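Local coordinates for PbSGBP-B lipoprotein (PDB 6D2Y), which probably binds polysaccharide, perhaps xyloglucan, at the cell surface as a lipoprotein of a polysaccharide utilization locus, and carries a bound magnesium ion, at residues I77-Q82 / D110-I115; K170-P175 / D194-E199; H243-Q248 / N257-G262; W287-T292 / A345-V350. All blocks are in the same frame, centred on the assembly; numbering follows the deposited sequence.

Contact 1 of 4, residues I77-Q82 / D110-I115; sequences ILFNDQ and DKMYMI
L78 and Y113 form the hydrogen-bonded antiparallel pair at the centre of this contact, L78 N giving to Y113 O at 3.0 Å and Y113 N to L78 O at 2.7 Å. The short strands 77-79 and 111-115 run at 165° to each other, with non-hydrogen-bonded pairs I77-M114 and F79-M112 on either side. A further bond, N80 N to K111 O, carries the pairing into the type II' turn F79-Q82, which leads strand 74-79 into 82-83. On the face holding I77, F79 and M112, the nearly extended chi2 of the selenomethionine M112 (174°) carries SE out beside the F79 ring, 3.6 Å from CZ, an oblique Met-aromatic contact, while its CG meets I77 CG2. L66 (strand 63-69) and I43 (39-45) cover M112. On the other face the edge of the Y113 ring faces N80 O, CE2 lying 3.4 Å from it, and K111 CB sits over one ring face. L78 CD1 presses tightly on I115 CD1 at 3.3 Å. Beyond the strand, N80 OD1 accepts D110 N at 3.0 Å, nearly in line with its C=O, and also T109 N; a water joins N80 ND2 to D110 OD1, while D110 OD2 pairs with K206. The buried N80 amide thus ties the turn to the start of strand 111-116, while selenium and ring fill the apolar face under L66 and I43.

Contact 2 of 4, residues K170-P175 / D194-E199; sequences KDYTLP and DMPQHE
Apolar packing centres on Y172, whose ring lies against the P196 ring: CD of P196 stands over one face, 3.7 Å from the ring centroid and 23° off its normal, a CH-pi contact. The closest atom there is Y172 CG, 3.4 Å from P196 CD, and P196 CG reaches Y172 CB. M195 CA covers the same face farther out toward the phenol end. Chi1 of Y172, at -180°, sets the ring beside its own carbonyl carbon and across the loop 194-199. Deeper in, L174 CD1 approaches the selenomethionine methyl M195 CE at 4.3 Å, both side chains also touching F189. The contact belongs to the IPT/TIG domain, a fold of the immunoglobulin-like E-set kind, and sets the loop between strands 186-190 and 200-205 against the weakly bonded edge strand about 172-173. The charged pair is K170-E199: K170, bent at chi2 (-62°), brings NZ to the syn lone pair of E199 OE1 at 2.9 Å. D171 OD1 adds a long salt bridge to K170 NZ at 3.9 Å. Y172 OH is buried without a polar partner in the model.

Contact 3 of 4, residues H243-Q248 / N257-G262; sequences HDRIIQ and NYMQIG. With MG (magnesium ion), chain B.
The beta hairpin of strands 246-248 and 258-261 supplies one ligand of the magnesium site: N257 O binds the ion at 2.5 Å, with D225, D227, S255, D452 and a water completing the site. Q248 and Y258 form a hydrogen-bonded antiparallel pair, Y258 N reaching Q248 O at 2.7 Å. Their side chains run alongside each other, Q248 NE2 giving to Y258 OH at 3.0 Å with the oxygen in the amide plane and the amide at 87° to the ring. D250 also bonds Y258 OH. Y258 CG sits between its own N and carbonyl carbon (chi1 58°), which swings the ring face under Q248 O. On the other face, I247 CG1 packs on M259 CG, and R245 CB meets M259 SE at 4.0 Å. One water receives R245 NE and I246 N beside the R245 side chain, its approach to Q260 O being suspiciously short; R245 NH1 bonds S279 O. Strand 449-458 pairs with 258-261 on the side away from 246-248, while F280 of strand 279-282 packs on R245 and M259.

Contact 4 of 4, residues W287-T292 / A345-V350; sequences WANPET and AGVVDV
E291 O takes V350 N at 3.2 Å, and E291 N gives to V348 O at 3.3 Å; each donor is tilted 29° from the plane of the carbonyl it meets. The two bonds flank D349 and form a single backbone bridge between loops 287-292 and 345-350. At this crossing E291 CB and D349 CB stand 3.7 Å apart, while their carboxylates lead elsewhere: E291 to Y293 N and N286 N, D349 to V353 N, N351 N and the Y293 hydroxyl. V347 wedges into the bend before E291. Its CG1, anti to its own backbone N (chi1 168°), lies 3.4 Å from A288 O, and CG2 faces the flat amide of N289, nearest at CG. A cis peptide precedes P290, whose CB touches V348 O at 3.6 Å. At the other end V350 CG1 packs on T292 CA. Both loops belong to the probable xyloglucan-binding domain. Two backbone bonds and valine methyls hold them together, while both buried carboxylates are satisfied largely by backbone N-H groups of their own loops.

The four contacts follow one another in series along an elongated single chain, and none touches another. Contact 1 lies at one end, its centre about 73 Å from that of contact 4, on the opposite side of the chain's centre. Contact 2, in the IPT/TIG domain, is intermediate, its centre about 38 Å from that of contact 1 and about 33 Å from that of contact 3. Contacts 3 and 4 share the probable xyloglucan-binding domain: their nearest atoms are about 10 Å apart and their centres about 27 Å. Of the four, contact 3 alone includes a magnesium ligand; 77-82/110-115, 170-175/194-199 and 287-292/345-350 all lie away from the metal site.

Contact 1 of 4, residues I77-Q82 / D110-I115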
loop_
_atom_site.group_PDB
_atom_site.type_symbol
_atom_site.label_atom_id
_atom_site.label_comp_id
_atom_site.label_asym_id
_atom_site.label_seq_id
_atom_site.Cartn_x
_atom_site.Cartn_y
_atom_site.Cartn_z
ATOM N N ILE A 77 34.592 14.489 -15.638
ATOM C CA ILE A 77 33.222 14.673 -16.099
ATOM C C ILE A 77 32.307 14.589 -14.887
ATOM O O ILE A 77 32.390 13.632 -14.110
ATOM C CB ILE A 77 32.823 13.612 -17.146
ATOM C CG1 ILE A 77 33.562 13.840 -18.466
ATOM C CG2 ILE A 77 31.323 13.620 -17.375
ATOM C CD1 ILE A 77 33.166 12.874 -19.571
ATOM N N LEU A 78 31.438 15.579 -14.723
ATOM C CA LEU A 78 30.379 15.521 -13.727
ATOM C C LEU A 78 29.027 15.575 -14.414
ATOM O O LEU A 78 28.788 16.449 -15.252
ATOM C CB LEU A 78 30.478 16.664 -12.727
ATOM C CG LEU A 78 31.648 16.575 -11.765
ATOM C CD1 LEU A 78 32.717 17.490 -12.314
ATOM C CD2 LEU A 78 31.222 17.000 -10.343
ATOM N N PHE A 79 28.153 14.642 -14.052
ATOM C CA PHE A 79 26.738 14.710 -14.387
ATOM C C PHE A 79 26.030 15.404 -13.229
ATOM O O PHE A 79 25.942 14.847 -12.128
ATOM C CB PHE A 79 26.185 13.308 -14.617
ATOM C CG PHE A 79 26.653 12.676 -15.890
ATOM C CD1 PHE A 79 27.858 11.993 -15.946
ATOM C CD2 PHE A 79 25.883 12.760 -17.035
ATOM C CE1 PHE A 79 28.285 11.405 -17.125
ATOM C CE2 PHE A 79 26.302 12.176 -18.215
ATOM C CZ PHE A 79 27.504 11.498 -18.260
ATOM N N ASN A 80 25.538 16.621 -13.473
ATOM C CA ASN A 80 24.989 17.489 -12.426
ATOM C C ASN A 80 26.087 17.690 -11.389
ATOM O O ASN A 80 27.147 18.234 -11.744
ATOM C CB ASN A 80 23.679 16.899 -11.900
ATOM C CG ASN A 80 22.666 16.673 -12.996
ATOM O OD1 ASN A 80 22.103 17.623 -13.554
ATOM N ND2 ASN A 80 22.416 15.408 -13.304
ATOM N N ASP A 81 25.906 17.268 -10.140
ATOM C CA ASP A 81 26.933 17.385 -9.115
ATOM C C ASP A 81 27.612 16.055 -8.819
ATOM O O ASP A 81 28.340 15.945 -7.828
ATOM C CB ASP A 81 26.330 17.965 -7.835
ATOM C CG ASP A 81 25.103 17.196 -7.365
ATOM O OD1 ASP A 81 24.769 16.164 -7.983
ATOM O OD2 ASP A 81 24.469 17.628 -6.381
ATOM N N GLN A 82 27.384 15.041 -9.649
ATOM C CA GLN A 82 27.927 13.708 -9.432
ATOM C C GLN A 82 29.108 13.491 -10.367
ATOM O O GLN A 82 28.962 13.584 -11.590
ATOM C CB GLN A 82 26.855 12.644 -9.660
ATOM C CG GLN A 82 25.630 12.811 -8.777
ATOM C CD GLN A 82 25.968 12.769 -7.299
ATOM O OE1 GLN A 82 26.651 11.858 -6.831
ATOM N NE2 GLN A 82 25.494 13.763 -6.556
ATOM N N ASP A 110 20.768 19.696 -15.318
ATOM C CA ASP A 110 20.606 19.109 -16.649
ATOM C C ASP A 110 21.774 19.487 -17.555
ATOM O O ASP A 110 21.605 19.937 -18.690
ATOM C CB ASP A 110 19.268 19.514 -17.272
ATOM C CG ASP A 110 18.087 18.820 -16.617
ATOM O OD1 ASP A 110 18.295 17.811 -15.909
ATOM O OD2 ASP A 110 16.945 19.284 -16.818
ATOM N N LYS A 111 22.981 19.309 -17.027
ATOM C CA LYS A 111 24.202 19.548 -17.775
ATOM C C LYS A 111 25.248 18.528 -17.357
ATOM O O LYS A 111 25.279 18.090 -16.203
ATOM C CB LYS A 111 24.738 20.976 -17.551
ATOM C CG LYS A 111 23.829 22.070 -18.102
ATOM C CD LYS A 111 24.288 23.462 -17.712
ATOM C CE LYS A 111 23.207 24.492 -18.018
ATOM N NZ LYS A 111 22.801 24.463 -19.449
HETATM N N MSE A 112 26.087 18.140 -18.310
HETATM C CA MSE A 112 27.268 17.330 -18.024
HETATM C C MSE A 112 28.487 18.236 -18.160
HETATM O O MSE A 112 28.741 18.778 -19.234
HETATM C CB MSE A 112 27.364 16.137 -18.979
HETATM C CG MSE A 112 28.785 15.692 -19.333
HETATM SE SE MSE A 112 28.819 14.044 -20.395
HETATM C CE MSE A 112 28.696 14.824 -22.146
ATOM N N TYR A 113 29.222 18.419 -17.071
ATOM C CA TYR A 113 30.335 19.357 -17.044
ATOM C C TYR A 113 31.620 18.630 -17.413
ATOM O O TYR A 113 31.989 17.643 -16.770
ATOM C CB TYR A 113 30.457 20.014 -15.671
ATOM C CG TYR A 113 29.193 20.711 -15.223
ATOM C CD1 TYR A 113 28.947 22.037 -15.550
ATOM C CD2 TYR A 113 28.238 20.036 -14.474
ATOM C CE1 TYR A 113 27.787 22.675 -15.142
ATOM C CE2 TYR A 113 27.079 20.663 -14.064
ATOM C CZ TYR A 113 26.858 21.982 -14.399
ATOM O OH TYR A 113 25.706 22.615 -13.993
HETATM N N MSE A 114 32.298 19.116 -18.444
HETATM C CA MSE A 114 33.601 18.581 -18.800
HETATM C C MSE A 114 34.687 19.493 -18.260
HETATM O O MSE A 114 34.663 20.702 -18.509
HETATM C CB MSE A 114 33.729 18.438 -20.309
HETATM C CG MSE A 114 32.462 17.956 -20.970
HETATM SE SE MSE A 114 32.543 18.171 -22.893
HETATM C CE MSE A 114 32.888 16.337 -23.286
ATOM N N ILE A 115 35.631 18.920 -17.513
ATOM C CA ILE A 115 36.699 19.683 -16.875
ATOM C C ILE A 115 38.028 19.320 -17.525
ATOM O O ILE A 115 38.405 18.142 -17.585
ATOM C CB ILE A 115 36.768 19.461 -15.355
ATOM C CG1 ILE A 115 35.443 19.791 -14.658
ATOM C CG2 ILE A 115 37.865 20.323 -14.768
ATOM C CD1 ILE A 115 35.367 19.260 -13.241
HETATM O O HOH W 1 19.721 15.782 -14.927
#

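Contact 2 of 4, residues K170-P175 / D194-E199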
loop_
_atom_site.group_PDB
_atom_site.type_symbol
_atom_site.label_atom_id
_atom_site.label_comp_id
_atom_site.label_asym_id
_atom_site.label_seq_id
_atom_site.Cartn_x
_atom_site.Cartn_y
_atom_site.Cartn_z
ATOM N N LYS A 170 -8.377 18.362 -10.150
ATOM C CA LYS A 170 -8.005 19.149 -11.315
ATOM C C LYS A 170 -7.810 20.634 -11.034
ATOM O O LYS A 170 -7.148 21.308 -11.829
ATOM C CB LYS A 170 -9.052 18.985 -12.439
ATOM C CG LYS A 170 -10.485 19.514 -12.149
ATOM C CD LYS A 170 -11.171 18.809 -10.978
ATOM C CE LYS A 170 -12.571 19.330 -10.731
ATOM N NZ LYS A 170 -13.060 18.844 -9.405
ATOM N N ASP A 171 -8.351 21.160 -9.934
ATOM C CA ASP A 171 -8.235 22.577 -9.617
ATOM C C ASP A 171 -7.527 22.854 -8.299
ATOM O O ASP A 171 -7.336 24.027 -7.954
ATOM C CB ASP A 171 -9.621 23.236 -9.581
ATOM C CG ASP A 171 -10.510 22.792 -10.722
ATOM O OD1 ASP A 171 -11.614 22.272 -10.452
ATOM O OD2 ASP A 171 -10.108 22.966 -11.890
ATOM N N TYR A 172 -7.136 21.828 -7.552
ATOM C CA TYR A 172 -6.545 22.009 -6.235
ATOM C C TYR A 172 -5.080 21.598 -6.236
ATOM O O TYR A 172 -4.717 20.546 -6.773
ATOM C CB TYR A 172 -7.301 21.207 -5.175
ATOM C CG TYR A 172 -6.731 21.365 -3.785
ATOM C CD1 TYR A 172 -7.029 22.481 -3.014
ATOM C CD2 TYR A 172 -5.890 20.401 -3.244
ATOM C CE1 TYR A 172 -6.507 22.631 -1.743
ATOM C CE2 TYR A 172 -5.365 20.542 -1.973
ATOM C CZ TYR A 172 -5.676 21.659 -1.228
ATOM O OH TYR A 172 -5.156 21.806 0.037
ATOM N N THR A 173 -4.246 22.432 -5.618
ATOM C CA THR A 173 -2.842 22.126 -5.388
ATOM C C THR A 173 -2.546 22.317 -3.909
ATOM O O THR A 173 -2.910 23.345 -3.329
ATOM C CB THR A 173 -1.923 23.015 -6.231
ATOM O OG1 THR A 173 -2.213 22.825 -7.622
ATOM C CG2 THR A 173 -0.462 22.665 -5.975
ATOM N N LEU A 174 -1.900 21.330 -3.303
ATOM C CA LEU A 174 -1.570 21.402 -1.887
ATOM C C LEU A 174 -0.611 22.561 -1.641
ATOM O O LEU A 174 0.460 22.610 -2.265
ATOM C CB LEU A 174 -0.948 20.090 -1.415
ATOM C CG LEU A 174 -0.576 19.999 0.068
ATOM C CD1 LEU A 174 -1.820 20.047 0.942
ATOM C CD2 LEU A 174 0.225 18.738 0.346
ATOM N N PRO A 175 -0.953 23.513 -0.772
ATOM C CA PRO A 175 -0.035 24.627 -0.505
ATOM C C PRO A 175 1.269 24.128 0.096
ATOM O O PRO A 175 1.283 23.221 0.931
ATOM C CB PRO A 175 -0.814 25.504 0.483
ATOM C CG PRO A 175 -2.252 25.104 0.310
ATOM C CD PRO A 175 -2.222 23.646 -0.036
ATOM N N ASP A 194 -9.716 22.062 3.471
ATOM C CA ASP A 194 -10.544 22.054 2.272
ATOM C C ASP A 194 -9.909 21.242 1.150
ATOM O O ASP A 194 -10.036 21.587 -0.029
ATOM C CB ASP A 194 -10.819 23.481 1.804
ATOM C CG ASP A 194 -9.555 24.207 1.375
ATOM O OD1 ASP A 194 -8.478 23.910 1.936
ATOM O OD2 ASP A 194 -9.637 25.071 0.477
HETATM N N MSE A 195 -9.223 20.152 1.476
HETATM C CA MSE A 195 -8.685 19.319 0.408
HETATM C C MSE A 195 -9.840 18.510 -0.178
HETATM O O MSE A 195 -10.631 17.928 0.565
HETATM C CB MSE A 195 -7.555 18.401 0.896
HETATM C CG MSE A 195 -7.262 17.250 -0.061
HETATM SE SE MSE A 195 -6.074 15.860 0.625
HETATM C CE MSE A 195 -4.356 16.682 0.288
ATOM N N PRO A 196 -9.950 18.512 -1.506
ATOM C CA PRO A 196 -11.064 17.815 -2.159
ATOM C C PRO A 196 -11.104 16.338 -1.805
ATOM O O PRO A 196 -10.077 15.656 -1.767
ATOM C CB PRO A 196 -10.784 18.026 -3.650
ATOM C CG PRO A 196 -9.985 19.281 -3.701
ATOM C CD PRO A 196 -9.138 19.282 -2.463
ATOM N N GLN A 197 -12.311 15.848 -1.559
ATOM C CA GLN A 197 -12.534 14.467 -1.167
ATOM C C GLN A 197 -12.914 13.629 -2.382
ATOM O O GLN A 197 -13.447 14.145 -3.370
ATOM C CB GLN A 197 -13.637 14.393 -0.115
ATOM C CG GLN A 197 -13.192 14.878 1.242
ATOM C CD GLN A 197 -14.353 15.146 2.172
ATOM O OE1 GLN A 197 -15.344 14.418 2.167
ATOM N NE2 GLN A 197 -14.225 16.179 2.998
ATOM N N HIS A 198 -12.618 12.329 -2.302
ATOM C CA HIS A 198 -13.023 11.361 -3.323
ATOM C C HIS A 198 -12.530 11.765 -4.712
ATOM O O HIS A 198 -13.241 11.627 -5.712
ATOM C CB HIS A 198 -14.541 11.171 -3.322
ATOM C CG HIS A 198 -15.153 11.181 -1.956
ATOM N ND1 HIS A 198 -15.867 12.255 -1.468
ATOM C CD2 HIS A 198 -15.157 10.250 -0.974
ATOM C CE1 HIS A 198 -16.285 11.983 -0.245
ATOM N NE2 HIS A 198 -15.867 10.773 0.079
ATOM N N GLU A 199 -11.303 12.272 -4.778
ATOM C CA GLU A 199 -10.699 12.678 -6.036
ATOM C C GLU A 199 -9.281 12.130 -6.118
ATOM O O GLU A 199 -8.667 11.775 -5.107
ATOM C CB GLU A 199 -10.693 14.204 -6.192
ATOM C CG GLU A 199 -12.082 14.816 -6.274
ATOM C CD GLU A 199 -12.278 15.645 -7.527
ATOM O OE1 GLU A 199 -12.149 16.886 -7.446
ATOM O OE2 GLU A 199 -12.560 15.054 -8.591
#

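Contact 3 of 4, residues H243-Q248 / N257-G262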
loop_
_atom_site.group_PDB
_atom_site.type_symbol
_atom_site.label_atom_id
_atom_site.label_comp_id
_atom_site.label_asym_id
_atom_site.label_seq_id
_atom_site.Cartn_x
_atom_site.Cartn_y
_atom_site.Cartn_z
ATOM N N HIS A 243 -21.059 -14.237 17.312
ATOM C CA HIS A 243 -20.409 -13.456 18.362
ATOM C C HIS A 243 -20.405 -11.985 17.956
ATOM O O HIS A 243 -19.564 -11.548 17.163
ATOM C CB HIS A 243 -19.005 -13.993 18.612
ATOM C CG HIS A 243 -18.956 -15.485 18.732
ATOM N ND1 HIS A 243 -18.446 -16.297 17.743
ATOM C CD2 HIS A 243 -19.382 -16.312 19.716
ATOM C CE1 HIS A 243 -18.545 -17.561 18.119
ATOM N NE2 HIS A 243 -19.110 -17.597 19.312
ATOM N N ASP A 244 -21.345 -11.227 18.514
ATOM C CA ASP A 244 -21.530 -9.830 18.148
ATOM C C ASP A 244 -20.460 -8.957 18.790
ATOM O O ASP A 244 -20.123 -9.120 19.965
ATOM C CB ASP A 244 -22.916 -9.350 18.577
ATOM C CG ASP A 244 -24.015 -10.309 18.177
ATOM O OD1 ASP A 244 -23.985 -10.804 17.032
ATOM O OD2 ASP A 244 -24.914 -10.564 19.006
ATOM N N ARG A 245 -19.938 -8.016 18.012
ATOM C CA ARG A 245 -18.879 -7.132 18.468
ATOM C C ARG A 245 -19.428 -5.737 18.734
ATOM O O ARG A 245 -20.488 -5.350 18.235
ATOM C CB ARG A 245 -17.742 -7.069 17.444
ATOM C CG ARG A 245 -16.995 -8.382 17.272
ATOM C CD ARG A 245 -15.826 -8.503 18.243
ATOM N NE ARG A 245 -16.262 -8.697 19.625
ATOM C CZ ARG A 245 -16.640 -9.866 20.133
ATOM N NH1 ARG A 245 -16.641 -10.955 19.376
ATOM N NH2 ARG A 245 -17.016 -9.945 21.402
ATOM N N ILE A 246 -18.683 -4.986 19.545
ATOM C CA ILE A 246 -19.055 -3.613 19.859
ATOM C C ILE A 246 -19.037 -2.775 18.592
ATOM O O ILE A 246 -18.078 -2.817 17.810
ATOM C CB ILE A 246 -18.104 -3.038 20.920
ATOM C CG1 ILE A 246 -18.218 -3.826 22.227
ATOM C CG2 ILE A 246 -18.386 -1.563 21.145
ATOM C CD1 ILE A 246 -17.344 -3.287 23.340
ATOM N N ILE A 247 -20.106 -2.013 18.376
ATOM C CA ILE A 247 -20.193 -1.050 17.283
ATOM C C ILE A 247 -20.799 0.216 17.875
ATOM O O ILE A 247 -21.986 0.236 18.219
ATOM C CB ILE A 247 -21.038 -1.558 16.103
ATOM C CG1 ILE A 247 -20.561 -2.944 15.650
ATOM C CG2 ILE A 247 -20.984 -0.570 14.948
ATOM C CD1 ILE A 247 -20.981 -3.319 14.241
ATOM N N GLN A 248 -19.989 1.261 18.011
ATOM C CA GLN A 248 -20.419 2.466 18.707
ATOM C C GLN A 248 -19.620 3.649 18.185
ATOM O O GLN A 248 -18.693 3.498 17.384
ATOM C CB GLN A 248 -20.237 2.326 20.220
ATOM C CG GLN A 248 -18.778 2.178 20.632
ATOM C CD GLN A 248 -18.617 1.744 22.071
ATOM O OE1 GLN A 248 -19.588 1.379 22.734
ATOM N NE2 GLN A 248 -17.386 1.779 22.565
ATOM N N ASN A 257 -19.718 5.632 13.754
ATOM C CA ASN A 257 -19.513 4.378 14.459
ATOM C C ASN A 257 -18.233 3.692 14.003
ATOM O O ASN A 257 -17.800 3.820 12.855
ATOM C CB ASN A 257 -20.696 3.434 14.239
ATOM C CG ASN A 257 -21.948 3.893 14.951
ATOM O OD1 ASN A 257 -21.884 4.454 16.043
ATOM N ND2 ASN A 257 -23.099 3.660 14.333
ATOM N N TYR A 258 -17.629 2.958 14.930
ATOM C CA TYR A 258 -16.522 2.067 14.638
ATOM C C TYR A 258 -16.843 0.695 15.209
ATOM O O TYR A 258 -17.720 0.543 16.062
ATOM C CB TYR A 258 -15.199 2.584 15.225
ATOM C CG TYR A 258 -15.242 2.777 16.725
ATOM C CD1 TYR A 258 -15.514 4.023 17.276
ATOM C CD2 TYR A 258 -15.024 1.712 17.592
ATOM C CE1 TYR A 258 -15.561 4.203 18.648
ATOM C CE2 TYR A 258 -15.076 1.882 18.961
ATOM C CZ TYR A 258 -15.341 3.129 19.484
ATOM O OH TYR A 258 -15.384 3.295 20.848
HETATM N N MSE A 259 -16.111 -0.304 14.738
HETATM C CA MSE A 259 -16.240 -1.653 15.267
HETATM C C MSE A 259 -15.003 -1.974 16.093
HETATM O O MSE A 259 -13.886 -1.662 15.687
HETATM C CB MSE A 259 -16.446 -2.649 14.124
HETATM C CG MSE A 259 -16.761 -4.078 14.529
HETATM SE SE MSE A 259 -15.205 -5.130 15.029
HETATM C CE MSE A 259 -14.430 -5.348 13.265
ATOM N N GLN A 260 -15.201 -2.578 17.262
ATOM C CA GLN A 260 -14.125 -2.778 18.223
ATOM C C GLN A 260 -13.931 -4.261 18.500
ATOM O O GLN A 260 -14.890 -4.969 18.827
ATOM C CB GLN A 260 -14.408 -2.037 19.532
ATOM C CG GLN A 260 -13.357 -2.274 20.608
ATOM C CD GLN A 260 -13.676 -1.550 21.899
ATOM O OE1 GLN A 260 -13.859 -0.332 21.920
ATOM N NE2 GLN A 260 -13.722 -2.298 22.993
ATOM N N ILE A 261 -12.689 -4.719 18.371
ATOM C CA ILE A 261 -12.292 -6.071 18.742
ATOM C C ILE A 261 -11.522 -5.992 20.052
ATOM O O ILE A 261 -10.589 -5.189 20.185
ATOM C CB ILE A 261 -11.443 -6.726 17.639
ATOM C CG1 ILE A 261 -12.221 -6.792 16.323
ATOM C CG2 ILE A 261 -10.982 -8.109 18.062
ATOM C CD1 ILE A 261 -11.409 -7.348 15.171
ATOM N N GLY A 262 -11.909 -6.818 21.020
ATOM C CA GLY A 262 -11.320 -6.756 22.340
ATOM C C GLY A 262 -11.902 -5.623 23.166
ATOM O O GLY A 262 -12.717 -4.820 22.708
HETATM MG MG MG B . -17.618 4.905 10.651
HETATM O O HOH W 2 -16.357 -5.979 20.647
HETATM O O HOH W 3 -17.117 5.677 8.857
#

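Contact 4 of 4, residues W287-T292 / A345-V350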
loop_
_atom_site.group_PDB
_atom_site.type_symbol
_atom_site.label_atom_id
_atom_site.label_comp_id
_atom_site.label_asym_id
_atom_site.label_seq_id
_atom_site.Cartn_x
_atom_site.Cartn_y
_atom_site.Cartn_z
ATOM N N TRP A 287 -31.690 -15.996 7.636
ATOM C CA TRP A 287 -32.636 -17.076 7.934
ATOM C C TRP A 287 -33.805 -17.122 6.951
ATOM O O TRP A 287 -34.927 -17.473 7.326
ATOM C CB TRP A 287 -33.166 -16.973 9.370
ATOM C CG TRP A 287 -32.106 -16.792 10.415
ATOM C CD1 TRP A 287 -31.595 -15.613 10.868
ATOM C CD2 TRP A 287 -31.433 -17.827 11.141
ATOM N NE1 TRP A 287 -30.642 -15.849 11.830
ATOM C CE2 TRP A 287 -30.525 -17.202 12.016
ATOM C CE3 TRP A 287 -31.512 -19.224 11.136
ATOM C CZ2 TRP A 287 -29.700 -17.922 12.877
ATOM C CZ3 TRP A 287 -30.692 -19.938 11.988
ATOM C CH2 TRP A 287 -29.797 -19.286 12.848
ATOM N N ALA A 288 -33.559 -16.785 5.689
ATOM C CA ALA A 288 -34.588 -16.843 4.658
ATOM C C ALA A 288 -34.492 -18.161 3.904
ATOM O O ALA A 288 -33.400 -18.666 3.643
ATOM C CB ALA A 288 -34.459 -15.674 3.680
ATOM N N ASN A 289 -35.657 -18.719 3.556
ATOM C CA ASN A 289 -35.741 -19.993 2.851
ATOM C C ASN A 289 -36.863 -19.895 1.823
ATOM O O ASN A 289 -38.048 -20.011 2.179
ATOM C CB ASN A 289 -35.982 -21.148 3.821
ATOM C CG ASN A 289 -35.975 -22.504 3.136
ATOM O OD1 ASN A 289 -35.484 -22.637 2.016
ATOM N ND2 ASN A 289 -36.526 -23.515 3.802
ATOM N N PRO A 290 -36.535 -19.689 0.535
ATOM C CA PRO A 290 -35.178 -19.567 -0.017
ATOM C C PRO A 290 -34.473 -18.284 0.404
ATOM O O PRO A 290 -35.133 -17.304 0.744
ATOM C CB PRO A 290 -35.409 -19.578 -1.536
ATOM C CG PRO A 290 -36.816 -20.062 -1.726
ATOM C CD PRO A 290 -37.556 -19.598 -0.520
ATOM N N GLU A 291 -33.142 -18.301 0.388
ATOM C CA GLU A 291 -32.347 -17.156 0.825
ATOM C C GLU A 291 -32.296 -16.137 -0.305
ATOM O O GLU A 291 -31.575 -16.313 -1.288
ATOM C CB GLU A 291 -30.949 -17.599 1.237
ATOM C CG GLU A 291 -30.082 -16.474 1.784
ATOM C CD GLU A 291 -30.782 -15.663 2.860
ATOM O OE1 GLU A 291 -31.348 -14.599 2.530
ATOM O OE2 GLU A 291 -30.763 -16.085 4.038
ATOM N N THR A 292 -33.060 -15.057 -0.160
ATOM C CA THR A 292 -33.115 -14.004 -1.164
ATOM C C THR A 292 -32.052 -12.933 -0.966
ATOM O O THR A 292 -31.849 -12.112 -1.867
ATOM C CB THR A 292 -34.494 -13.341 -1.154
ATOM O OG1 THR A 292 -34.714 -12.727 0.123
ATOM C CG2 THR A 292 -35.584 -14.375 -1.409
ATOM N N ALA A 345 -28.451 -24.766 7.679
ATOM C CA ALA A 345 -27.738 -25.501 6.645
ATOM C C ALA A 345 -28.724 -26.214 5.729
ATOM O O ALA A 345 -29.775 -26.687 6.169
ATOM C CB ALA A 345 -26.782 -26.512 7.276
ATOM N N GLY A 346 -28.381 -26.287 4.443
ATOM C CA GLY A 346 -29.200 -26.952 3.455
ATOM C C GLY A 346 -30.092 -26.031 2.649
ATOM O O GLY A 346 -30.579 -26.438 1.586
ATOM N N VAL A 347 -30.329 -24.809 3.130
ATOM C CA VAL A 347 -31.121 -23.850 2.372
ATOM C C VAL A 347 -30.384 -23.495 1.087
ATOM O O VAL A 347 -29.152 -23.377 1.067
ATOM C CB VAL A 347 -31.395 -22.601 3.230
ATOM C CG1 VAL A 347 -31.956 -21.463 2.387
ATOM C CG2 VAL A 347 -32.337 -22.939 4.380
ATOM N N VAL A 348 -31.133 -23.350 -0.003
ATOM C CA VAL A 348 -30.586 -22.879 -1.270
ATOM C C VAL A 348 -31.024 -21.436 -1.483
ATOM O O VAL A 348 -32.134 -21.048 -1.099
ATOM C CB VAL A 348 -31.005 -23.777 -2.452
ATOM C CG1 VAL A 348 -30.631 -25.224 -2.169
ATOM C CG2 VAL A 348 -32.495 -23.659 -2.722
ATOM N N ASP A 349 -30.140 -20.637 -2.077
ATOM C CA ASP A 349 -30.403 -19.227 -2.307
ATOM C C ASP A 349 -30.848 -19.009 -3.753
ATOM O O ASP A 349 -31.026 -19.957 -4.523
ATOM C CB ASP A 349 -29.170 -18.388 -1.947
ATOM C CG ASP A 349 -27.920 -18.801 -2.714
ATOM O OD1 ASP A 349 -28.006 -19.656 -3.620
ATOM O OD2 ASP A 349 -26.838 -18.259 -2.401
ATOM N N VAL A 350 -31.017 -17.744 -4.135
ATOM C CA VAL A 350 -31.512 -17.389 -5.462
ATOM C C VAL A 350 -30.444 -17.643 -6.517
ATOM O O VAL A 350 -30.667 -17.409 -7.709
ATOM C CB VAL A 350 -31.979 -15.922 -5.501
ATOM C CG1 VAL A 350 -33.037 -15.678 -4.440
ATOM C CG2 VAL A 350 -30.795 -14.989 -5.302
#